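Local coordinates for uncharacterized protein (Bacteroides caccae, PDB 4R4K), which is of unknown function but adopts a cystatin-like fold and belongs to a sequence family of the NTF2 clan, at residues 10-15 and 89-94; 28-33 and 56-61. All blocks are in the same frame, centred on the assembly; numbering follows the deposited sequence. Where two conformers were deposited one is given.

Contact 1: 10-15 and 89-94; sequences EDFKSF and VHKVFE
Lys91 NZ is gripped by two acceptors at the end of the preceding strand 78-87, Asn86 OD1 and the backbone O of Glu87, while the methylene groups that carry this ammonium lie on the ring of Phe12. The evidence for a CH-pi contact is direct: Lys91 CD sits 3.6 Å from the centroid of the Phe12 ring, only 9° off its normal. The next carbon steps toward the root of the ring, with Lys91 CE 3.4 Å from Phe12 CG and 3.6 Å from Phe12 CB. The two side chains therefore slide past each other in opposite directions. A bend at the end of the lysine chain (chi4 -67°) turns NZ off this path to its oxygens. On the helix side, Phe12 CG is anti to the backbone N (chi1 -179°), which sends the ring out from the first turn of helix 12-21 toward strand 90-97. That turn is itself fixed by Asp11 in the N-cap position: Asp11 OD2 accepts from Ser14 N at 3.0 Å, on the anti side of the carboxylate, a little out of its plane, and Asp11 O receives Phe15 N. Beyond the two segments, Phe12 makes edge-to-face pairs with Phe108 and Trp116, placing it in an aromatic cluster between helix and sheet. No hydrogen bond crosses between 10-15 and 89-94. The chemistry thus divides one lysine in two: its aliphatic carbons act as apolar packing against the helix, and its probably charged end is met by oxygens at the end of the neighbouring strand of the hairpin.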
loop_
_atom_site.group_PDB
_atom_site.type_symbol
_atom_site.label_atom_id
_atom_site.label_comp_id
_atom_site.label_asym_id
_atom_site.label_seq_id
_atom_site.Cartn_x
_atom_site.Cartn_y
_atom_site.Cartn_z
ATOM N N GLU A 10 18.193 -6.386 7.667
ATOM C CA GLU A 10 18.138 -5.415 6.572
ATOM C C GLU A 10 17.890 -3.987 7.041
ATOM O O GLU A 10 17.027 -3.745 7.862
ATOM C CB GLU A 10 17.004 -5.760 5.609
ATOM C CG GLU A 10 17.339 -6.847 4.631
ATOM C CD GLU A 10 16.204 -7.184 3.688
ATOM O OE1 GLU A 10 15.073 -6.645 3.838
ATOM O OE2 GLU A 10 16.500 -8.024 2.820
ATOM N N ASP A 11 18.633 -3.046 6.471
ATOM C CA ASP A 11 18.385 -1.611 6.658
ATOM C C ASP A 11 17.073 -1.231 5.929
ATOM O O ASP A 11 16.884 -1.542 4.742
ATOM C CB ASP A 11 19.538 -0.794 6.087
ATOM C CG ASP A 11 19.282 0.695 6.178
ATOM O OD1 ASP A 11 19.411 1.238 7.288
ATOM O OD2 ASP A 11 18.920 1.323 5.160
ATOM N N PHE A 12 16.177 -0.569 6.631
ATOM C CA PHE A 12 14.853 -0.268 6.042
ATOM C C PHE A 12 14.904 0.621 4.803
ATOM O O PHE A 12 14.244 0.311 3.785
ATOM C CB PHE A 12 13.910 0.385 7.045
ATOM C CG PHE A 12 12.540 0.683 6.466
ATOM C CD1 PHE A 12 11.638 -0.336 6.299
ATOM C CD2 PHE A 12 12.195 1.949 6.023
ATOM C CE1 PHE A 12 10.400 -0.118 5.736
ATOM C CE2 PHE A 12 10.938 2.194 5.469
ATOM C CZ PHE A 12 10.029 1.152 5.349
ATOM N N LYS A 13 15.654 1.719 4.854
ATOM C CA LYS A 13 15.706 2.638 3.700
ATOM C C LYS A 13 16.265 1.962 2.455
ATOM O O LYS A 13 15.765 2.174 1.332
ATOM C CB LYS A 13 16.527 3.895 4.014
ATOM C CG LYS A 13 15.754 4.915 4.822
ATOM C CD LYS A 13 16.564 6.186 5.077
ATOM N N SER A 14 17.289 1.138 2.652
ATOM C CA SER A 14 17.872 0.373 1.549
ATOM C C SER A 14 16.876 -0.634 0.987
ATOM O O SER A 14 16.715 -0.761 -0.228
ATOM C CB SER A 14 19.157 -0.333 2.006
ATOM O OG SER A 14 19.745 -0.985 0.906
ATOM N N PHE A 15 16.195 -1.353 1.869
ATOM C CA PHE A 15 15.090 -2.220 1.460
ATOM C C PHE A 15 14.026 -1.476 0.638
ATOM O O PHE A 15 13.564 -1.967 -0.395
ATOM C CB PHE A 15 14.429 -2.869 2.685
ATOM C CG PHE A 15 12.984 -3.234 2.466
ATOM C CD1 PHE A 15 12.627 -4.398 1.781
ATOM C CD2 PHE A 15 11.972 -2.398 2.932
ATOM C CE1 PHE A 15 11.280 -4.734 1.608
ATOM C CE2 PHE A 15 10.633 -2.704 2.708
ATOM C CZ PHE A 15 10.291 -3.881 2.060
ATOM N N VAL A 89 11.750 -2.413 14.003
ATOM C CA VAL A 89 11.294 -3.615 13.248
ATOM C C VAL A 89 9.858 -3.506 12.757
ATOM O O VAL A 89 9.273 -4.495 12.297
ATOM C CB VAL A 89 11.418 -4.941 14.054
ATOM C CG1 VAL A 89 12.861 -5.205 14.453
ATOM C CG2 VAL A 89 10.482 -4.967 15.256
ATOM N N HIS A 90 9.287 -2.308 12.834
ATOM C CA HIS A 90 7.857 -2.111 12.553
ATOM C C HIS A 90 7.642 -0.668 12.129
ATOM O O HIS A 90 7.917 0.273 12.892
ATOM C CB HIS A 90 7.045 -2.436 13.813
ATOM C CG HIS A 90 5.568 -2.524 13.602
ATOM N ND1 HIS A 90 4.671 -2.508 14.654
ATOM C CD2 HIS A 90 4.820 -2.601 12.471
ATOM C CE1 HIS A 90 3.440 -2.601 14.182
ATOM N NE2 HIS A 90 3.502 -2.653 12.860
ATOM N N LYS A 91 7.168 -0.489 10.895
ATOM C CA LYS A 91 6.905 0.831 10.370
ATOM C C LYS A 91 5.529 0.890 9.714
ATOM O O LYS A 91 5.066 -0.093 9.136
ATOM C CB LYS A 91 8.006 1.244 9.406
ATOM C CG LYS A 91 9.385 1.256 10.079
ATOM C CD LYS A 91 10.434 1.897 9.224
ATOM C CE LYS A 91 11.833 1.556 9.705
ATOM N NZ LYS A 91 12.138 2.161 11.030
ATOM N N VAL A 92 4.880 2.047 9.791
ATOM C CA VAL A 92 3.594 2.265 9.153
ATOM C C VAL A 92 3.652 3.609 8.415
ATOM O O VAL A 92 4.056 4.618 8.977
ATOM C CB VAL A 92 2.412 2.298 10.133
ATOM C CG1 VAL A 92 1.116 2.629 9.397
ATOM C CG2 VAL A 92 2.296 0.988 10.879
ATOM N N PHE A 93 3.330 3.546 7.129
ATOM C CA PHE A 93 3.312 4.693 6.244
ATOM C C PHE A 93 1.846 5.011 5.920
ATOM O O PHE A 93 1.063 4.113 5.605
ATOM C CB PHE A 93 4.078 4.370 4.979
ATOM C CG PHE A 93 4.171 5.507 4.003
ATOM C CD1 PHE A 93 5.138 6.506 4.155
ATOM C CD2 PHE A 93 3.311 5.566 2.909
ATOM C CE1 PHE A 93 5.232 7.535 3.228
ATOM C CE2 PHE A 93 3.417 6.578 1.986
ATOM C CZ PHE A 93 4.388 7.554 2.136
ATOM N N GLU A 94 1.487 6.278 6.028
ATOM C CA GLU A 94 0.135 6.750 5.775
ATOM C C GLU A 94 0.158 7.965 4.868
ATOM O O GLU A 94 1.035 8.810 5.000
ATOM C CB GLU A 94 -0.572 7.069 7.093
ATOM C CG GLU A 94 -1.206 5.836 7.658
ATOM C CD GLU A 94 -1.848 6.016 9.015
ATOM O OE1 GLU A 94 -2.253 7.148 9.373
ATOM O OE2 GLU A 94 -1.981 4.988 9.702
#

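Contact 2: 28-33 and 56-61; sequences TRIKFP and EKWPLL. With ACT (acetate ion), chain E.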
loop_
_atom_site.group_PDB
_atom_site.type_symbol
_atom_site.label_atom_id
_atom_site.label_comp_id
_atom_site.label_asym_id
_atom_site.label_seq_id
_atom_site.Cartn_x
_atom_site.Cartn_y
_atom_site.Cartn_z
ATOM N N THR A 28 7.892 -10.380 -4.005
ATOM C CA THR A 28 8.506 -11.356 -3.067
ATOM C C THR A 28 8.495 -10.882 -1.624
ATOM O O THR A 28 8.680 -11.693 -0.709
ATOM C CB THR A 28 9.979 -11.728 -3.426
ATOM O OG1 THR A 28 10.896 -10.657 -3.162
ATOM C CG2 THR A 28 10.115 -12.225 -4.865
ATOM N N ARG A 29 8.303 -9.573 -1.407
ATOM C CA ARG A 29 8.343 -8.992 -0.065
ATOM C C ARG A 29 7.001 -8.523 0.465
ATOM O O ARG A 29 6.924 -7.632 1.305
ATOM C CB ARG A 29 9.367 -7.876 -0.016
ATOM C CG ARG A 29 10.783 -8.332 -0.232
ATOM C CD ARG A 29 11.208 -9.452 0.718
ATOM N NE ARG A 29 12.646 -9.637 0.651
ATOM C CZ ARG A 29 13.543 -8.885 1.284
ATOM N NH1 ARG A 29 13.188 -7.902 2.108
ATOM N NH2 ARG A 29 14.823 -9.122 1.086
ATOM N N ILE A 30 5.943 -9.159 -0.006
ATOM C CA ILE A 30 4.621 -8.914 0.515
ATOM C C ILE A 30 4.060 -10.245 0.988
ATOM O O ILE A 30 4.117 -11.231 0.250
ATOM C CB ILE A 30 3.694 -8.304 -0.543
ATOM C CG1 ILE A 30 4.314 -7.004 -1.089
ATOM C CG2 ILE A 30 2.337 -8.046 0.098
ATOM C CD1 ILE A 30 3.690 -6.491 -2.369
ATOM N N LYS A 31 3.580 -10.277 2.230
ATOM C CA LYS A 31 3.009 -11.502 2.796
ATOM C C LYS A 31 1.498 -11.565 2.550
ATOM O O LYS A 31 0.715 -11.016 3.305
ATOM C CB LYS A 31 3.343 -11.619 4.283
ATOM C CG LYS A 31 4.824 -11.937 4.533
ATOM C CD LYS A 31 5.150 -12.099 6.010
ATOM C CE LYS A 31 6.450 -12.876 6.265
ATOM N NZ LYS A 31 6.776 -13.899 5.226
ATOM N N PHE A 32 1.115 -12.229 1.464
ATOM C CA PHE A 32 -0.270 -12.412 1.080
ATOM C C PHE A 32 -0.831 -13.679 1.717
ATOM O O PHE A 32 -0.105 -14.661 1.857
ATOM C CB PHE A 32 -0.388 -12.545 -0.446
ATOM C CG PHE A 32 0.026 -11.312 -1.210
ATOM C CD1 PHE A 32 -0.772 -10.173 -1.206
ATOM C CD2 PHE A 32 1.206 -11.293 -1.985
ATOM C CE1 PHE A 32 -0.405 -9.049 -1.918
ATOM C CE2 PHE A 32 1.576 -10.156 -2.713
ATOM C CZ PHE A 32 0.774 -9.036 -2.680
ATOM N N PRO A 33 -2.137 -13.681 2.049
ATOM C CA PRO A 33 -3.067 -12.561 1.924
ATOM C C PRO A 33 -2.801 -11.586 3.032
ATOM O O PRO A 33 -2.326 -11.969 4.103
ATOM C CB PRO A 33 -4.450 -13.209 2.092
ATOM C CG PRO A 33 -4.188 -14.464 2.844
ATOM C CD PRO A 33 -2.820 -14.930 2.449
ATOM N N GLU A 56 -2.994 -10.895 -6.787
ATOM C CA GLU A 56 -3.570 -10.372 -8.026
ATOM C C GLU A 56 -4.210 -8.978 -7.827
ATOM O O GLU A 56 -4.410 -8.259 -8.786
ATOM C CB GLU A 56 -4.535 -11.381 -8.680
ATOM C CG GLU A 56 -5.984 -11.241 -8.275
ATOM C CD GLU A 56 -6.280 -11.802 -6.900
ATOM O OE1 GLU A 56 -5.326 -12.170 -6.182
ATOM O OE2 GLU A 56 -7.481 -11.862 -6.536
ATOM N N LYS A 57 -4.555 -8.616 -6.598
ATOM C CA LYS A 57 -5.159 -7.320 -6.296
ATOM C C LYS A 57 -4.155 -6.227 -5.943
ATOM O O LYS A 57 -4.517 -5.064 -5.866
ATOM C CB LYS A 57 -6.160 -7.473 -5.143
ATOM C CG LYS A 57 -7.321 -8.411 -5.470
ATOM C CD LYS A 57 -8.379 -8.405 -4.378
ATOM C CE LYS A 57 -9.471 -9.428 -4.646
ATOM N NZ LYS A 57 -9.022 -10.822 -4.365
ATOM N N TRP A 58 -2.901 -6.600 -5.711
ATOM C CA TRP A 58 -1.891 -5.659 -5.225
ATOM C C TRP A 58 -1.507 -4.562 -6.221
ATOM O O TRP A 58 -1.026 -4.866 -7.296
ATOM C CB TRP A 58 -0.607 -6.409 -4.842
ATOM C CG TRP A 58 0.481 -5.513 -4.350
ATOM C CD1 TRP A 58 1.631 -5.160 -5.013
ATOM C CD2 TRP A 58 0.502 -4.824 -3.095
ATOM N NE1 TRP A 58 2.370 -4.284 -4.241
ATOM C CE2 TRP A 58 1.697 -4.057 -3.062
ATOM C CE3 TRP A 58 -0.387 -4.757 -2.012
ATOM C CZ2 TRP A 58 2.031 -3.260 -1.978
ATOM C CZ3 TRP A 58 -0.041 -3.969 -0.933
ATOM C CH2 TRP A 58 1.155 -3.237 -0.925
ATOM N N PRO A 59 -1.697 -3.284 -5.842
ATOM C CA PRO A 59 -1.119 -2.194 -6.642
ATOM C C PRO A 59 0.346 -1.957 -6.292
ATOM O O PRO A 59 0.653 -1.604 -5.154
ATOM C CB PRO A 59 -1.960 -0.961 -6.241
ATOM C CG PRO A 59 -3.064 -1.494 -5.358
ATOM C CD PRO A 59 -2.525 -2.750 -4.762
ATOM N N LEU A 60 1.224 -2.065 -7.283
ATOM C CA LEU A 60 2.632 -1.835 -7.077
ATOM C C LEU A 60 2.909 -0.392 -6.654
ATOM O O LEU A 60 2.379 0.547 -7.259
ATOM C CB LEU A 60 3.411 -2.221 -8.337
ATOM C CG LEU A 60 3.412 -3.727 -8.663
ATOM C CD1 LEU A 60 3.787 -3.968 -10.115
ATOM C CD2 LEU A 60 4.353 -4.501 -7.756
ATOM N N LEU A 61 3.754 -0.259 -5.633
ATOM C CA LEU A 61 4.100 1.028 -5.020
ATOM C C LEU A 61 5.453 1.527 -5.510
ATOM O O LEU A 61 6.429 0.784 -5.504
ATOM C CB LEU A 61 4.166 0.878 -3.512
ATOM C CG LEU A 61 2.820 0.545 -2.885
ATOM C CD1 LEU A 61 3.022 0.251 -1.416
ATOM C CD2 LEU A 61 1.790 1.650 -3.095
HETATM C C ACT E . 16.028 -11.897 -1.824
HETATM O O ACT E . 16.068 -11.063 -0.908
HETATM O OXT ACT E . 16.294 -13.095 -1.603
HETATM C CH3 ACT E . 15.661 -11.458 -3.210
#
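Ile30 and Trp58 meet by a CH-pi contact, the methyl CD1 lying over one face of the indole. Ile30 CD1 is 3.3 Å from the centroid of the five-membered ring, 20° off its normal, and 3.2 Å from both Trp58 NE1 and Trp58 CE2, tight packing. With Trp58 CG anti to the backbone N (chi1 179°), the indole reaches toward 28-33, and Pro59 CD lies over its opposite face. The aromatic interaction is an offset edge-to-face pair: the edge of Phe32 points at the Trp58 face, with planes at 72° and the centroid of the Phe32 ring 5.8 Å from that of the five-membered ring. Phe32 CZ comes within 3.7 Å of Trp58 CB, while Ile30 CG2 covers a face of the phenylalanine. Among polar contacts, Trp58 NE1 donates to Gln26 OE1, which also accepts Leu61 N, fixing the rotation of the indole. Were Trp58 cut back to an alanine, Ile30 CD1 and the edge of Phe32 would probably face a gap and Gln26 OE1 would lose one of its donors. Arg29 NH2 donates to the O of an acetate, probably from the crystallisation liquor, at 3.0 Å, near the guanidinium plane. The two loops pack across strand 116-123, where Val118 touches Ile30 and Trp58 and bonds to the backbones of Arg29 and Lys31; Phe19 of helix 12-21 touches Ile30, and Asn146 of helix 135-152 binds Trp58 O and Leu60 N.

In the fold
The centres of contacts 1 and 2 lie about 16 Å apart, yet the two meet through Arg29. Arg29 NH2 forms a salt bridge of 2.7 Å with Glu10 OE2, and Arg29 NH1 packs 3.6 Å from Phe15 CD1, tying the start of helix 12-21 to the loop 28-33. Along the chain, contact 2 is nested inside the loop that contact 1 closes. Their relation to bound molecules differs. Leu60 and Leu61 of segment 56-61 line a pocket occupied by a polyethylene glycol chain, about 8 Å from the Trp58 side chain, whereas the Phe12 side chain is about 4 Å from a second acetate, not the one bound by Arg29; both acetates probably come from the crystallisation liquor.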